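Side-chain contacts in B-agarase (Agarivorans gilvus, PDB 5Z6P), which probably hydrolyses the beta-glycosidic linkages of agarose, as a two-part enzyme of glycoside hydrolase family 50: residues A[217-222]-A[677-682]; A[504-509]-A[604-609]; A[516-521]-A[582-587]; A[554-559]-A[565-570]; A[645-650]-A[693-698]. All blocks are in the same frame, centred on the assembly; numbering follows the deposited sequence.

Contact 1 (A[217-222]-A[677-682]); sequences NYLSGI and GFFHAG
The backbones carrying Leu219 and Phe679 keep well apart, with Leu219 CA 11.1 Å from Phe679 CA, and neither segment forms a helix or strand. Two overlapping turns shape 217-222: a type I turn from Asn217 to Ser220 and a type II turn from Leu219 to Ile222, the second closed by Ile222 N donating to Leu219 O at 3.1 Å. Both turns deliver an aliphatic side chain to a single ring. Leu219 CD2 lies 4.0 Å from Phe679 CZ and 4.1 Å from Phe679 CE1, an oblique approach from the opposite direction to the phenyl group. Ile222 instead presents CG1 at the ring edge, near its plane, 4.2 Å from Phe679 CZ. Both contacts fall on the end of the ring remote from the backbone, at CZ and CE1. Segment 677-682 belongs to a loop between strand 664-668 and helix 689-704 of what is consistent with a clan GH-A (beta/alpha)8 barrel, while 217-222 follows the last strand, 199-210, of the region related to agarase carbohydrate-binding modules. Phe679 holds its ring out to both turns with CG beside its backbone N (chi1 -57°). Its ring also stacks on Tyr153 and meets Trp164 edge-to-face, both from the loop that holds the Cys151-Cys162 disulfide. Tyr218 OH is hydrogen-bonded to Trp164 N, which ties the same loop to the first turn.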
# COMPACT_ATOMS: atom_id res chain seq x y z
N ASN A 217 23.98 -13.01 14.71
CA ASN A 217 24.41 -13.29 13.35
C ASN A 217 23.48 -14.27 12.67
O ASN A 217 23.88 -15.00 11.76
CB ASN A 217 25.84 -13.82 13.33
CG ASN A 217 26.85 -12.79 13.80
OD1 ASN A 217 27.73 -13.08 14.60
ND2 ASN A 217 26.71 -11.57 13.31
N TYR A 218 22.23 -14.30 13.14
CA TYR A 218 21.20 -15.20 12.64
C TYR A 218 21.10 -15.20 11.12
O TYR A 218 20.97 -16.25 10.50
CB TYR A 218 19.84 -14.82 13.25
CG TYR A 218 18.72 -15.80 12.96
CD1 TYR A 218 18.82 -17.13 13.34
CD2 TYR A 218 17.54 -15.37 12.36
CE1 TYR A 218 17.80 -18.01 13.10
CE2 TYR A 218 16.51 -16.25 12.12
CZ TYR A 218 16.65 -17.57 12.49
OH TYR A 218 15.63 -18.46 12.24
N LEU A 219 21.19 -14.02 10.52
CA LEU A 219 20.96 -13.88 9.09
C LEU A 219 22.23 -13.70 8.27
O LEU A 219 22.18 -13.35 7.09
CB LEU A 219 20.00 -12.71 8.84
CG LEU A 219 18.63 -12.82 9.52
CD1 LEU A 219 17.80 -11.59 9.24
CD2 LEU A 219 17.90 -14.05 9.03
N SER A 220 23.38 -13.94 8.89
CA SER A 220 24.65 -13.84 8.19
C SER A 220 24.64 -14.71 6.95
O SER A 220 24.29 -15.89 6.99
CB SER A 220 25.80 -14.26 9.12
OG SER A 220 27.01 -14.36 8.41
N GLY A 221 24.99 -14.10 5.82
CA GLY A 221 25.06 -14.82 4.56
C GLY A 221 23.74 -15.32 3.99
O GLY A 221 23.74 -16.26 3.20
N ILE A 222 22.63 -14.70 4.39
CA ILE A 222 21.31 -15.14 3.92
C ILE A 222 20.99 -14.72 2.48
O ILE A 222 20.08 -15.27 1.86
CB ILE A 222 20.17 -14.62 4.84
CG1 ILE A 222 18.83 -15.32 4.56
CG2 ILE A 222 19.97 -13.16 4.65
CD1 ILE A 222 18.57 -16.50 5.41
N GLY A 677 11.06 -17.02 -0.04
CA GLY A 677 12.18 -16.72 0.83
C GLY A 677 12.22 -15.33 1.43
O GLY A 677 13.27 -14.88 1.84
N PHE A 678 11.07 -14.67 1.48
CA PHE A 678 10.95 -13.32 2.01
C PHE A 678 10.66 -13.38 3.50
O PHE A 678 10.27 -14.41 4.01
CB PHE A 678 9.83 -12.55 1.27
CG PHE A 678 10.28 -11.93 -0.00
CD1 PHE A 678 10.64 -12.72 -1.08
CD2 PHE A 678 10.39 -10.55 -0.11
CE1 PHE A 678 11.10 -12.15 -2.25
CE2 PHE A 678 10.84 -9.97 -1.26
CZ PHE A 678 11.20 -10.76 -2.34
N PHE A 679 10.88 -12.27 4.19
CA PHE A 679 10.55 -12.19 5.60
C PHE A 679 9.20 -11.52 5.86
O PHE A 679 8.74 -11.49 6.99
CB PHE A 679 11.65 -11.43 6.35
CG PHE A 679 13.02 -12.02 6.19
CD1 PHE A 679 13.34 -13.23 6.80
CD2 PHE A 679 14.00 -11.37 5.45
CE1 PHE A 679 14.61 -13.79 6.66
CE2 PHE A 679 15.27 -11.92 5.32
CZ PHE A 679 15.57 -13.14 5.92
N HIS A 680 8.60 -10.95 4.83
CA HIS A 680 7.38 -10.16 4.94
C HIS A 680 6.56 -10.42 3.68
O HIS A 680 7.07 -10.24 2.60
CB HIS A 680 7.72 -8.66 5.09
CG HIS A 680 6.61 -7.81 5.65
ND1 HIS A 680 5.33 -7.81 5.14
CD2 HIS A 680 6.61 -6.91 6.66
CE1 HIS A 680 4.59 -6.95 5.82
NE2 HIS A 680 5.34 -6.40 6.75
N ALA A 681 5.31 -10.87 3.82
CA ALA A 681 4.47 -11.14 2.64
C ALA A 681 3.62 -9.92 2.23
O ALA A 681 2.83 -10.00 1.30
CB ALA A 681 3.56 -12.33 2.90
N GLY A 682 3.77 -8.81 2.93
CA GLY A 682 3.12 -7.59 2.51
C GLY A 682 1.79 -7.30 3.18
O GLY A 682 1.50 -7.80 4.27

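Contact 2 (A[504-509]-A[604-609]); sequences IFIDNE and QELKKQ
Leu606 of helix 581-609 straddles Ile504 and Ile506 of strand 501-506, a helix-on-strand contact within a beta-alpha-beta crossover, since the helix leads on to strand 614-615, the parallel neighbour of 501-506. This connection, with further helices inserted before 581-609, is consistent with the (beta/alpha)8 barrel of clan GH-A. The leucine's two branches divide the work: CD2 lies 3.9 Å from Ile504 CD1, and Leu606 CD1 lies 3.8 Å from Ile506 CG1. Ile506 CG1 stands anti to the carbonyl carbon (chi1 -63°), which brings it to that methyl. Strand alternation puts both isoleucines on the helix side, whereas Phe505 between them points away. In the next shell, Tyr615 of the neighbouring strand touches both Ile506 and Leu606, and Val488 of helix 478-495 packs on Leu606. Farther out, Arg481 forms a salt bridge with Glu605 OE2 and a hydrogen bond with Gln604 OE1. Glu605 OE2 has a second cationic partner, Lys608 NZ at 2.9 Å, which meets it on the syn side, 22° out of the carboxylate plane.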
# COMPACT_ATOMS: atom_id res chain seq x y z
N ILE A 504 -2.96 11.48 -16.05
CA ILE A 504 -1.93 11.99 -15.16
C ILE A 504 -2.37 11.96 -13.71
O ILE A 504 -3.38 12.56 -13.35
CB ILE A 504 -1.56 13.44 -15.52
CG1 ILE A 504 -1.23 13.54 -17.02
CG2 ILE A 504 -0.42 13.94 -14.63
CD1 ILE A 504 -1.48 14.90 -17.60
N PHE A 505 -1.64 11.22 -12.88
CA PHE A 505 -1.86 11.27 -11.44
C PHE A 505 -1.05 12.43 -10.89
O PHE A 505 0.09 12.62 -11.29
CB PHE A 505 -1.40 9.98 -10.72
CG PHE A 505 -2.13 8.74 -11.12
CD1 PHE A 505 -3.39 8.46 -10.61
CD2 PHE A 505 -1.53 7.81 -11.94
CE1 PHE A 505 -4.05 7.29 -10.96
CE2 PHE A 505 -2.20 6.65 -12.29
CZ PHE A 505 -3.45 6.40 -11.81
N ILE A 506 -1.63 13.19 -9.97
CA ILE A 506 -0.87 14.20 -9.26
C ILE A 506 -0.88 13.91 -7.78
O ILE A 506 -1.94 13.74 -7.19
CB ILE A 506 -1.40 15.64 -9.50
CG1 ILE A 506 -1.27 16.03 -10.96
CG2 ILE A 506 -0.63 16.62 -8.62
CD1 ILE A 506 0.16 16.13 -11.46
N ASP A 507 0.31 13.81 -7.19
CA ASP A 507 0.48 13.52 -5.78
C ASP A 507 -0.02 12.12 -5.46
O ASP A 507 -0.44 11.39 -6.36
CB ASP A 507 -0.24 14.58 -4.92
CG ASP A 507 0.45 15.95 -4.99
OD1 ASP A 507 1.68 15.98 -5.06
OD2 ASP A 507 -0.24 16.97 -5.00
N ASN A 508 0.01 11.75 -4.19
CA ASN A 508 -0.23 10.37 -3.78
C ASN A 508 -0.44 10.27 -2.27
O ASN A 508 0.36 10.78 -1.50
CB ASN A 508 0.94 9.48 -4.23
CG ASN A 508 0.76 8.01 -3.84
OD1 ASN A 508 -0.06 7.30 -4.40
ND2 ASN A 508 1.58 7.55 -2.91
N GLU A 509 -1.53 9.60 -1.89
CA GLU A 509 -1.86 9.27 -0.51
C GLU A 509 -1.60 10.39 0.51
O GLU A 509 -0.82 10.22 1.46
CB GLU A 509 -1.08 7.99 -0.10
CG GLU A 509 -1.49 6.73 -0.89
CD GLU A 509 -0.93 5.42 -0.30
OE1 GLU A 509 -0.02 5.49 0.55
OE2 GLU A 509 -1.42 4.34 -0.67
N GLN A 604 -6.88 23.13 -12.93
CA GLN A 604 -6.70 24.31 -13.79
C GLN A 604 -5.31 24.36 -14.41
O GLN A 604 -5.18 24.60 -15.60
CB GLN A 604 -6.97 25.60 -13.01
CG GLN A 604 -8.45 25.86 -12.83
CD GLN A 604 -8.73 27.12 -12.07
OE1 GLN A 604 -7.88 27.63 -11.37
NE2 GLN A 604 -9.96 27.62 -12.21
N GLU A 605 -4.29 24.13 -13.60
CA GLU A 605 -2.93 24.18 -14.10
C GLU A 605 -2.68 23.04 -15.08
O GLU A 605 -2.00 23.23 -16.08
CB GLU A 605 -1.92 24.14 -12.94
CG GLU A 605 -2.00 25.37 -12.05
CD GLU A 605 -1.83 26.65 -12.82
OE1 GLU A 605 -0.88 26.75 -13.61
OE2 GLU A 605 -2.64 27.56 -12.66
N LEU A 606 -3.25 21.87 -14.81
CA LEU A 606 -3.13 20.76 -15.77
C LEU A 606 -3.76 21.14 -17.11
O LEU A 606 -3.15 20.96 -18.15
CB LEU A 606 -3.77 19.48 -15.23
CG LEU A 606 -2.79 18.62 -14.42
CD1 LEU A 606 -3.49 17.48 -13.75
CD2 LEU A 606 -1.68 18.11 -15.31
N LYS A 607 -4.96 21.69 -17.08
CA LYS A 607 -5.69 21.95 -18.32
C LYS A 607 -5.09 23.11 -19.12
O LYS A 607 -5.27 23.15 -20.32
CB LYS A 607 -7.18 22.22 -18.05
CG LYS A 607 -7.95 21.04 -17.44
CD LYS A 607 -7.86 19.75 -18.27
CE LYS A 607 -8.64 18.59 -17.63
NZ LYS A 607 -8.65 17.34 -18.47
N LYS A 608 -4.35 24.02 -18.47
CA LYS A 608 -3.74 25.14 -19.19
C LYS A 608 -2.67 24.64 -20.15
O LYS A 608 -2.45 25.24 -21.20
CB LYS A 608 -3.09 26.17 -18.25
CG LYS A 608 -4.06 27.08 -17.45
CD LYS A 608 -3.27 27.97 -16.48
CE LYS A 608 -4.15 28.60 -15.42
NZ LYS A 608 -3.42 29.61 -14.61
N GLN A 609 -1.99 23.57 -19.77
CA GLN A 609 -0.88 23.06 -20.57
C GLN A 609 -1.21 21.73 -21.26
O GLN A 609 -0.64 21.41 -22.30
CB GLN A 609 0.36 22.89 -19.69
CG GLN A 609 0.76 24.15 -18.93
CD GLN A 609 2.10 23.99 -18.26
OE1 GLN A 609 3.08 23.57 -18.89
NE2 GLN A 609 2.16 24.31 -16.97

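Contact 3 (A[516-521]-A[582-587]); sequences GSIDGH and AQVEDY
Tyr587, whose ring meets Ile518 across the contact, donates its backbone N-H to Gln583 O, N to O 2.7 Å, the shortest hydrogen bond within the two segments. The same carbonyl oxygen lies over one face of the Tyr587 ring, offset toward its rim. The other helix brings Ile518, the first residue after the N-cap Ser517, whose OG accepts from Gly520 N at 3.1 Å. Ile518 CD1 reaches Val584 CG2 at 3.9 Å and Ile518 CG2 reaches the same methyl at 4.0 Å, a tip-to-tip meeting. Val584 turns CG1 anti to its backbone N (chi1 169°), which leaves CG2 to face the isoleucine. The short helix 518-521 packs on the start of the long helix 581-609, within the excursion that the chain makes after strand 501-506 of the probable (beta/alpha)8 barrel. Ile518 CG2 also lies at the edge of the Tyr587 ring, 4.3 Å from CE2. Beyond the apolar atoms, His579 joins both sides: its ND1 is hydrogen-bonded to Tyr587 OH and its NE2, weakly, to Asp519 OD1.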
# COMPACT_ATOMS: atom_id res chain seq x y z
N GLY A 516 -13.34 7.37 11.38
CA GLY A 516 -13.48 6.52 12.56
C GLY A 516 -13.40 7.24 13.89
O GLY A 516 -13.73 6.70 14.94
N SER A 517 -12.94 8.48 13.84
CA SER A 517 -12.87 9.33 15.01
C SER A 517 -12.94 10.77 14.54
O SER A 517 -12.43 11.08 13.47
CB SER A 517 -11.56 9.09 15.78
OG SER A 517 -10.49 9.83 15.21
N ILE A 518 -13.53 11.65 15.35
CA ILE A 518 -13.68 13.05 14.96
C ILE A 518 -12.34 13.72 14.72
O ILE A 518 -12.14 14.39 13.70
CB ILE A 518 -14.41 13.87 16.04
CG1 ILE A 518 -15.78 13.27 16.32
CG2 ILE A 518 -14.54 15.35 15.60
CD1 ILE A 518 -16.69 13.32 15.15
N ASP A 519 -11.41 13.54 15.66
CA ASP A 519 -10.13 14.22 15.60
C ASP A 519 -9.30 13.74 14.42
O ASP A 519 -8.53 14.51 13.86
CB ASP A 519 -9.34 14.02 16.91
CG ASP A 519 -9.81 14.95 18.02
OD1 ASP A 519 -9.30 16.09 18.10
OD2 ASP A 519 -10.68 14.54 18.81
N GLY A 520 -9.45 12.48 14.06
CA GLY A 520 -8.75 11.95 12.90
C GLY A 520 -9.39 12.43 11.61
O GLY A 520 -8.75 12.99 10.75
N HIS A 521 -10.69 12.19 11.50
CA HIS A 521 -11.46 12.52 10.31
C HIS A 521 -11.32 14.01 9.94
O HIS A 521 -10.97 14.34 8.81
CB HIS A 521 -12.93 12.14 10.56
CG HIS A 521 -13.83 12.27 9.37
ND1 HIS A 521 -15.01 11.57 9.26
CD2 HIS A 521 -13.75 13.05 8.26
CE1 HIS A 521 -15.61 11.89 8.13
NE2 HIS A 521 -14.86 12.79 7.51
N ALA A 582 -22.94 20.23 15.97
CA ALA A 582 -22.95 21.40 15.10
C ALA A 582 -21.55 21.74 14.59
O ALA A 582 -21.36 22.02 13.42
CB ALA A 582 -23.55 22.59 15.81
N GLN A 583 -20.57 21.70 15.48
CA GLN A 583 -19.19 21.92 15.08
C GLN A 583 -18.71 20.90 14.05
O GLN A 583 -17.94 21.23 13.16
CB GLN A 583 -18.27 21.89 16.31
CG GLN A 583 -18.36 23.15 17.16
CD GLN A 583 -17.65 23.03 18.50
OE1 GLN A 583 -17.61 21.96 19.10
NE2 GLN A 583 -17.10 24.13 18.98
N VAL A 584 -19.17 19.65 14.16
CA VAL A 584 -18.73 18.61 13.22
C VAL A 584 -19.33 18.85 11.83
O VAL A 584 -18.65 18.69 10.83
CB VAL A 584 -19.08 17.20 13.73
CG1 VAL A 584 -18.87 16.15 12.65
CG2 VAL A 584 -18.22 16.86 14.97
N GLU A 585 -20.59 19.26 11.77
CA GLU A 585 -21.15 19.73 10.50
C GLU A 585 -20.27 20.82 9.88
O GLU A 585 -19.98 20.79 8.70
CB GLU A 585 -22.58 20.26 10.68
CG GLU A 585 -23.65 19.18 10.79
CD GLU A 585 -24.92 19.67 11.49
OE1 GLU A 585 -25.75 18.83 11.88
OE2 GLU A 585 -25.08 20.90 11.66
N ASP A 586 -19.83 21.77 10.70
CA ASP A 586 -18.94 22.84 10.25
C ASP A 586 -17.56 22.31 9.84
O ASP A 586 -17.02 22.73 8.84
CB ASP A 586 -18.82 23.93 11.33
CG ASP A 586 -20.10 24.76 11.47
OD1 ASP A 586 -20.84 24.86 10.48
OD2 ASP A 586 -20.38 25.28 12.57
N TYR A 587 -16.99 21.38 10.60
CA TYR A 587 -15.71 20.78 10.21
C TYR A 587 -15.82 20.17 8.81
O TYR A 587 -14.91 20.31 8.00
CB TYR A 587 -15.24 19.69 11.20
CG TYR A 587 -15.06 20.14 12.64
CD1 TYR A 587 -14.84 21.48 12.95
CD2 TYR A 587 -15.10 19.22 13.67
CE1 TYR A 587 -14.68 21.88 14.28
CE2 TYR A 587 -14.95 19.60 14.97
CZ TYR A 587 -14.75 20.93 15.28
OH TYR A 587 -14.61 21.28 16.59

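Contact 4 (A[554-559]-A[565-570]); sequences EALNQS and ASWADL
Leu556 meets Trp567 from its first side-chain atom onward. Its CB lies 4.2 Å from Trp567 CH2, at the far corner of the six-membered ring. From there CG continues anti to the backbone N (chi1 175°), and this sends CD1 along the indole to Trp567 CZ3, again at 4.2 Å. The approach is oblique, neither over the face nor at the edge. CD1 also touches Leu570 CD2 at a looser 4.4 Å. Leu570 CD2 in turn sits at the indole edge, in its plane, 3.7 Å from Trp567 CZ3, so two methyls, one from each leucine, converge on that carbon. Thr562 and Leu564 of the connecting loop and Tyr550 of helix 537-550 pack on Leu556 as well. The indole is held at its other end, where NE1 is hydrogen-bonded to Thr551 O. Polar bonds define the start of the second helix: Ser566 is its N-cap, with OG accepting from Asp569 N at 3.1 Å (143°), and Asp569 OD2 takes Ala565 N at 3.0 Å through its anti lone pair in an almost straight bond (178°). Asn557 spans the turn from the first helix, its OD1 bonded to Thr562 OG1 and its ND2 to Leu564 O. Two short consecutive helices, 553-560 and 567-572, joined by a brief loop and closed by apolar side chains on their facing sides, make up a helix-loop-helix.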
# COMPACT_ATOMS: atom_id res chain seq x y z
N GLU A 554 -22.11 35.89 17.63
CA GLU A 554 -23.03 35.39 18.64
C GLU A 554 -23.74 34.12 18.18
O GLU A 554 -23.94 33.19 18.96
CB GLU A 554 -24.06 36.47 18.99
CG GLU A 554 -23.50 37.62 19.81
CD GLU A 554 -22.93 38.79 18.99
OE1 GLU A 554 -22.86 38.73 17.75
OE2 GLU A 554 -22.52 39.80 19.61
N ALA A 555 -24.10 34.07 16.90
CA ALA A 555 -24.75 32.90 16.35
C ALA A 555 -23.80 31.68 16.29
O ALA A 555 -24.20 30.55 16.54
CB ALA A 555 -25.30 33.23 14.96
N LEU A 556 -22.54 31.92 15.97
CA LEU A 556 -21.55 30.85 16.06
C LEU A 556 -21.39 30.38 17.51
O LEU A 556 -21.33 29.19 17.79
CB LEU A 556 -20.20 31.29 15.50
CG LEU A 556 -19.12 30.22 15.70
CD1 LEU A 556 -18.28 30.05 14.45
CD2 LEU A 556 -18.24 30.59 16.88
N ASN A 557 -21.33 31.33 18.44
CA ASN A 557 -21.17 31.01 19.86
C ASN A 557 -22.32 30.15 20.37
O ASN A 557 -22.09 29.20 21.10
CB ASN A 557 -21.06 32.28 20.69
CG ASN A 557 -19.65 32.89 20.64
OD1 ASN A 557 -18.67 32.21 20.34
ND2 ASN A 557 -19.55 34.17 20.93
N GLN A 558 -23.54 30.48 19.96
CA GLN A 558 -24.73 29.71 20.29
C GLN A 558 -24.60 28.25 19.81
O GLN A 558 -24.86 27.31 20.55
CB GLN A 558 -25.97 30.35 19.64
CG GLN A 558 -27.31 29.98 20.26
CD GLN A 558 -27.24 29.78 21.77
OE1 GLN A 558 -27.41 28.66 22.26
NE2 GLN A 558 -27.01 30.86 22.50
N SER A 559 -24.17 28.10 18.57
CA SER A 559 -24.03 26.79 17.95
C SER A 559 -22.84 26.00 18.49
O SER A 559 -22.96 24.82 18.77
CB SER A 559 -23.93 26.96 16.43
OG SER A 559 -23.42 25.80 15.81
N ALA A 565 -15.29 36.65 21.19
CA ALA A 565 -15.65 38.07 21.20
C ALA A 565 -16.00 38.64 19.82
O ALA A 565 -16.76 39.60 19.72
CB ALA A 565 -14.51 38.88 21.81
N SER A 566 -15.45 38.07 18.76
CA SER A 566 -15.57 38.66 17.43
C SER A 566 -15.05 37.69 16.39
O SER A 566 -14.46 36.67 16.72
CB SER A 566 -14.77 39.96 17.33
OG SER A 566 -13.38 39.71 17.50
N TRP A 567 -15.23 38.05 15.13
CA TRP A 567 -14.70 37.23 14.05
C TRP A 567 -13.17 37.27 14.11
O TRP A 567 -12.52 36.28 13.83
CB TRP A 567 -15.24 37.71 12.71
CG TRP A 567 -16.70 37.36 12.56
CD1 TRP A 567 -17.74 38.22 12.47
CD2 TRP A 567 -17.27 36.03 12.53
NE1 TRP A 567 -18.92 37.53 12.37
CE2 TRP A 567 -18.66 36.18 12.41
CE3 TRP A 567 -16.73 34.74 12.57
CZ2 TRP A 567 -19.54 35.09 12.34
CZ3 TRP A 567 -17.60 33.65 12.50
CH2 TRP A 567 -18.99 33.83 12.39
N ALA A 568 -12.63 38.41 14.51
CA ALA A 568 -11.19 38.59 14.68
C ALA A 568 -10.68 37.62 15.75
O ALA A 568 -9.59 37.08 15.62
CB ALA A 568 -10.86 40.05 15.04
N ASP A 569 -11.49 37.37 16.78
CA ASP A 569 -11.13 36.45 17.85
C ASP A 569 -11.07 35.01 17.34
O ASP A 569 -10.19 34.24 17.71
CB ASP A 569 -12.13 36.58 19.01
CG ASP A 569 -11.56 36.05 20.34
OD1 ASP A 569 -10.35 35.78 20.40
OD2 ASP A 569 -12.33 35.93 21.32
N LEU A 570 -12.01 34.66 16.46
CA LEU A 570 -11.96 33.37 15.79
C LEU A 570 -10.71 33.26 14.95
O LEU A 570 -10.01 32.27 15.00
CB LEU A 570 -13.17 33.19 14.88
CG LEU A 570 -13.19 31.90 14.07
CD1 LEU A 570 -13.15 30.72 14.98
CD2 LEU A 570 -14.43 31.83 13.19

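Contact 5 (A[645-650]-A[693-698]); sequences YKEGLH and GQMFER
Glu647 and Met695 join the loop that follows strand 640-643 to helix 689-704, two elements at one end of what is consistent with the (beta/alpha)8 barrel of clan GH-A. The tight part is small and is made by a single methyl. Met695 CE lies 4.0 Å from Glu647 CG and 4.0 Å from Glu647 CD, where the two side chains cross at a slant. A bend at the last torsion of the methionine (chi3 75°) turns this methyl to the stem of the glutamate, which is extended beyond CG. Elsewhere the segments are spaced by water, and no direct hydrogen bond links them. One water donates both to Glu647 O at 2.7 Å and to Met695 O at 3.0 Å, bridging loop backbone to helix backbone. Glu647 OE1 and Arg698 NH1 are 4.8 Å apart, so their opposite charges meet through a second water rather than in a salt bridge. OE1 is also hydrogen-bonded to Ser195 OG and Leu196 N, from the loop between strands 185-193 and 199-210 of the carbohydrate-binding-module-like region; the carboxylate therefore lies where that region meets the probable barrel. The second water donates to Glu647 OE1 at 2.9 Å and accepts from Arg698 NH1 at 2.6 Å, lying in the guanidinium plane at its edge.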
# COMPACT_ATOMS: atom_id res chain seq x y z
N TYR A 645 -5.60 -1.94 -0.68
CA TYR A 645 -4.90 -3.16 -0.33
C TYR A 645 -5.80 -4.05 0.51
O TYR A 645 -5.66 -4.11 1.73
CB TYR A 645 -3.61 -2.82 0.42
CG TYR A 645 -2.55 -2.19 -0.46
CD1 TYR A 645 -1.76 -2.98 -1.29
CD2 TYR A 645 -2.34 -0.82 -0.48
CE1 TYR A 645 -0.77 -2.43 -2.09
CE2 TYR A 645 -1.37 -0.26 -1.28
CZ TYR A 645 -0.58 -1.07 -2.08
OH TYR A 645 0.40 -0.53 -2.87
N LYS A 646 -6.75 -4.69 -0.16
CA LYS A 646 -7.62 -5.68 0.47
C LYS A 646 -7.80 -6.80 -0.55
O LYS A 646 -7.19 -6.76 -1.62
CB LYS A 646 -8.97 -5.06 0.87
CG LYS A 646 -8.90 -3.87 1.84
CD LYS A 646 -8.46 -4.27 3.23
CE LYS A 646 -7.87 -3.08 3.99
NZ LYS A 646 -7.17 -3.48 5.25
N GLU A 647 -8.62 -7.78 -0.25
CA GLU A 647 -8.78 -8.91 -1.15
C GLU A 647 -9.58 -8.54 -2.40
O GLU A 647 -9.53 -9.25 -3.40
CB GLU A 647 -9.42 -10.08 -0.42
CG GLU A 647 -8.56 -10.65 0.71
CD GLU A 647 -9.07 -11.96 1.26
OE1 GLU A 647 -9.91 -12.60 0.61
OE2 GLU A 647 -8.61 -12.36 2.35
N GLY A 648 -10.28 -7.40 -2.35
CA GLY A 648 -10.99 -6.86 -3.49
C GLY A 648 -11.95 -5.75 -3.04
O GLY A 648 -11.94 -5.35 -1.87
N LEU A 649 -12.77 -5.26 -3.97
CA LEU A 649 -13.71 -4.18 -3.70
C LEU A 649 -14.93 -4.70 -2.95
O LEU A 649 -16.02 -4.85 -3.51
CB LEU A 649 -14.15 -3.48 -5.00
CG LEU A 649 -13.00 -2.98 -5.89
CD1 LEU A 649 -13.53 -2.25 -7.13
CD2 LEU A 649 -12.06 -2.09 -5.09
N HIS A 650 -14.72 -4.99 -1.67
CA HIS A 650 -15.78 -5.44 -0.80
C HIS A 650 -16.97 -4.47 -0.86
O HIS A 650 -16.79 -3.27 -0.78
CB HIS A 650 -15.25 -5.56 0.61
CG HIS A 650 -16.15 -6.32 1.53
ND1 HIS A 650 -17.34 -5.80 2.00
CD2 HIS A 650 -16.02 -7.54 2.08
CE1 HIS A 650 -17.91 -6.69 2.79
NE2 HIS A 650 -17.14 -7.75 2.85
N GLY A 693 -1.50 -15.67 -7.34
CA GLY A 693 -2.15 -15.56 -8.62
C GLY A 693 -3.67 -15.72 -8.48
O GLY A 693 -4.41 -14.94 -9.05
N GLN A 694 -4.12 -16.70 -7.70
CA GLN A 694 -5.56 -16.86 -7.45
C GLN A 694 -6.15 -15.59 -6.83
O GLN A 694 -7.23 -15.13 -7.23
CB GLN A 694 -5.83 -18.06 -6.53
CG GLN A 694 -5.65 -19.44 -7.18
CD GLN A 694 -5.58 -20.58 -6.16
OE1 GLN A 694 -5.23 -20.37 -5.00
NE2 GLN A 694 -5.89 -21.79 -6.59
N MET A 695 -5.46 -15.03 -5.86
CA MET A 695 -6.00 -13.86 -5.19
C MET A 695 -5.96 -12.65 -6.12
O MET A 695 -6.84 -11.80 -6.04
CB MET A 695 -5.27 -13.60 -3.88
CG MET A 695 -5.54 -14.71 -2.86
SD MET A 695 -4.72 -14.49 -1.28
CE MET A 695 -5.74 -13.19 -0.56
N PHE A 696 -4.96 -12.57 -6.99
CA PHE A 696 -4.89 -11.52 -7.99
C PHE A 696 -6.17 -11.56 -8.84
O PHE A 696 -6.81 -10.54 -9.09
CB PHE A 696 -3.65 -11.66 -8.87
CG PHE A 696 -3.58 -10.66 -10.00
CD1 PHE A 696 -4.23 -10.90 -11.21
CD2 PHE A 696 -2.84 -9.49 -9.86
CE1 PHE A 696 -4.17 -9.99 -12.24
CE2 PHE A 696 -2.77 -8.56 -10.89
CZ PHE A 696 -3.45 -8.81 -12.09
N GLU A 697 -6.52 -12.76 -9.28
CA GLU A 697 -7.68 -12.93 -10.14
C GLU A 697 -8.95 -12.55 -9.41
O GLU A 697 -9.79 -11.84 -9.96
CB GLU A 697 -7.78 -14.37 -10.67
CG GLU A 697 -8.95 -14.57 -11.58
CD GLU A 697 -8.82 -15.82 -12.43
OE1 GLU A 697 -8.13 -16.76 -12.01
OE2 GLU A 697 -9.41 -15.83 -13.53
N ARG A 698 -9.10 -13.01 -8.17
CA ARG A 698 -10.28 -12.70 -7.39
C ARG A 698 -10.45 -11.18 -7.20
O ARG A 698 -11.55 -10.65 -7.32
CB ARG A 698 -10.23 -13.39 -6.03
CG ARG A 698 -10.60 -14.88 -6.05
CD ARG A 698 -10.65 -15.44 -4.62
NE ARG A 698 -9.85 -16.65 -4.52
CZ ARG A 698 -9.03 -16.93 -3.52
NH1 ARG A 698 -8.90 -16.09 -2.50
NH2 ARG A 698 -8.35 -18.05 -3.54
O HOH W 1 -8.20 -11.61 -3.42
O HOH W 2 -9.49 -13.55 -2.14

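In the fold
Contact 1 joins the end of the binding-module-like region to a loop after strand 664-668; contact 5 lies within the catalytic part, though Glu647 also bonds that region. Their segments alternate along the chain, nearest atoms about 7 Å apart. Contacts 2 and 3 use opposite ends of helix 581-609, with centres 29 Å apart. Contact 4 is nested inside contact 3 and touches it, Ala582 CB lying 3.2 Å from Ser559 OG; its centre is 42 Å from that of the chain. Contacts 2 and 5 approach to about 5 Å between nearest atoms, where Glu509 nears Tyr645. Clan GH-A enzymes have their active site at the C-terminal ends of the barrel strands, so the pocket probably lies there.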